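Local coordinates for NIPSNAP domain-containing protein (Burkholderia xenovorans, PDB 5KAK) that is of unknown function but belongs to the NipSnap family, whose members share the dimeric alpha-beta barrel type of fold, at residues Trp84-Tyr87 against Val88-Asn91. Residues are numbered along the deposited sequence; the frame is centred on the assembly and turned at random.
Sequences WQEY and VRKN
Val88 N donates to Trp84 O at 3.0 Å, the first of four successive i to i+4 backbone bonds that make Trp84-Tyr87 and Val88-Asn91 consecutive turns of helix 82-92 in the ferredoxin-like NIPSNAP domain. The same spacing joins Arg89 N to Gln85 O, Lys90 N to Glu86 O and Asn91 N to Tyr87 O; at Val88-Asn91 the helix widens into a pi-type turn. On the inner side, Tyr87 meets the ring of Phe30 edge-to-face, and Trp84 and Asn91 also touch helix 23-42. Val88 CG2 lies over one face of the Trp84 indole, 3.9 Å from the centroid of the six-membered ring and 24° off its normal, which meets the geometry of a CH-pi contact; Val88 also packs on Asn21 of a second subunit. Asn91 ND2 adds a weak bond to Tyr87 O at 3.3 Å, giving that carbonyl a second donor. On the exposed side, an i to i+3 salt bridge pairs Glu86 with Arg89. A bend at chi2 of Glu86 brings its carboxylate alongside the guanidinium, their planes 33° apart. Arg89 grips it side-on: NE reaches OE1 of Glu86 at 3.0 Å from above the carboxylate plane, whereas NH1 meets Glu86 OE2 on its syn side at 2.8 Å, almost perfectly straight at 179°.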
loop_
_atom_site.group_PDB
_atom_site.type_symbol
_atom_site.label_atom_id
_atom_site.label_comp_id
_atom_site.label_asym_id
_atom_site.label_seq_id
_atom_site.Cartn_x
_atom_site.Cartn_y
_atom_site.Cartn_z
ATOM N N TRP E 84 -20.702 2.696 -26.472
ATOM C CA TRP E 84 -19.633 2.516 -25.501
ATOM C C TRP E 84 -20.186 2.046 -24.161
ATOM O O TRP E 84 -19.668 1.093 -23.569
ATOM C CB TRP E 84 -18.859 3.820 -25.339
ATOM C CG TRP E 84 -17.780 3.746 -24.290
ATOM C CD1 TRP E 84 -17.765 4.380 -23.087
ATOM C CD2 TRP E 84 -16.571 2.986 -24.359
ATOM N NE1 TRP E 84 -16.611 4.072 -22.400
ATOM C CE2 TRP E 84 -15.859 3.219 -23.162
ATOM C CE3 TRP E 84 -16.014 2.140 -25.323
ATOM C CZ2 TRP E 84 -14.621 2.631 -22.900
ATOM C CZ3 TRP E 84 -14.787 1.561 -25.066
ATOM C CH2 TRP E 84 -14.103 1.803 -23.863
ATOM N N GLN E 85 -21.235 2.709 -23.658
ATOM C CA GLN E 85 -21.792 2.318 -22.366
ATOM C C GLN E 85 -22.213 0.854 -22.374
ATOM O O GLN E 85 -21.928 0.113 -21.425
ATOM C CB GLN E 85 -22.977 3.214 -21.996
ATOM C CG GLN E 85 -22.610 4.662 -21.703
ATOM C CD GLN E 85 -21.906 4.840 -20.362
ATOM O OE1 GLN E 85 -21.902 3.938 -19.522
ATOM N NE2 GLN E 85 -21.311 6.012 -20.156
ATOM N N GLU E 86 -22.866 0.411 -23.453
ATOM C CA GLU E 86 -23.296 -0.984 -23.528
ATOM C C GLU E 86 -22.103 -1.931 -23.602
ATOM O O GLU E 86 -22.088 -2.969 -22.932
ATOM C CB GLU E 86 -24.225 -1.188 -24.726
ATOM C CG GLU E 86 -24.541 -2.645 -25.026
ATOM C CD GLU E 86 -25.319 -3.324 -23.911
ATOM O OE1 GLU E 86 -25.853 -2.617 -23.021
ATOM O OE2 GLU E 86 -25.400 -4.572 -23.933
ATOM N N TYR E 87 -21.090 -1.590 -24.404
ATOM C CA TYR E 87 -19.910 -2.445 -24.508
ATOM C C TYR E 87 -19.234 -2.630 -23.153
ATOM O O TYR E 87 -18.857 -3.751 -22.787
ATOM C CB TYR E 87 -18.928 -1.863 -25.526
ATOM C CG TYR E 87 -17.537 -2.438 -25.409
ATOM C CD1 TYR E 87 -17.213 -3.639 -26.007
ATOM C CD2 TYR E 87 -16.545 -1.780 -24.690
ATOM C CE1 TYR E 87 -15.953 -4.175 -25.893
ATOM C CE2 TYR E 87 -15.279 -2.313 -24.567
ATOM C CZ TYR E 87 -14.987 -3.510 -25.168
ATOM O OH TYR E 87 -13.726 -4.039 -25.057
ATOM N N VAL E 88 -19.076 -1.549 -22.394
ATOM C CA VAL E 88 -18.434 -1.647 -21.082
ATOM C C VAL E 88 -19.275 -2.497 -20.137
ATOM O O VAL E 88 -18.757 -3.381 -19.441
ATOM C CB VAL E 88 -18.185 -0.248 -20.499
ATOM C CG1 VAL E 88 -17.776 -0.347 -19.034
ATOM C CG2 VAL E 88 -17.109 0.466 -21.294
ATOM N N ARG E 89 -20.585 -2.243 -20.100
ATOM C CA ARG E 89 -21.468 -2.959 -19.183
ATOM C C ARG E 89 -21.481 -4.455 -19.479
ATOM O O ARG E 89 -21.373 -5.285 -18.568
ATOM C CB ARG E 89 -22.885 -2.379 -19.275
ATOM C CG ARG E 89 -23.938 -3.152 -18.480
ATOM C CD ARG E 89 -25.319 -3.090 -19.144
ATOM N NE ARG E 89 -25.412 -3.927 -20.343
ATOM C CZ ARG E 89 -25.583 -5.250 -20.330
ATOM N NH1 ARG E 89 -25.650 -5.925 -21.470
ATOM N NH2 ARG E 89 -25.669 -5.903 -19.177
ATOM N N LYS E 90 -21.605 -4.814 -20.757
ATOM C CA LYS E 90 -21.714 -6.221 -21.127
ATOM C C LYS E 90 -20.392 -6.956 -20.933
ATOM O O LYS E 90 -20.364 -8.059 -20.371
ATOM C CB LYS E 90 -22.186 -6.338 -22.581
ATOM C CG LYS E 90 -22.377 -7.763 -23.080
ATOM C CD LYS E 90 -22.681 -7.791 -24.577
ATOM C CE LYS E 90 -23.140 -9.167 -25.021
ATOM N NZ LYS E 90 -22.227 -10.244 -24.544
ATOM N N ASN E 91 -19.283 -6.357 -21.376
ATOM C CA ASN E 91 -18.058 -7.119 -21.564
ATOM C C ASN E 91 -16.933 -6.798 -20.600
ATOM O O ASN E 91 -16.170 -7.701 -20.270
ATOM C CB ASN E 91 -17.525 -6.918 -22.985
ATOM C CG ASN E 91 -18.516 -7.359 -24.027
ATOM O OD1 ASN E 91 -18.776 -8.556 -24.181
ATOM N ND2 ASN E 91 -19.087 -6.404 -24.745
#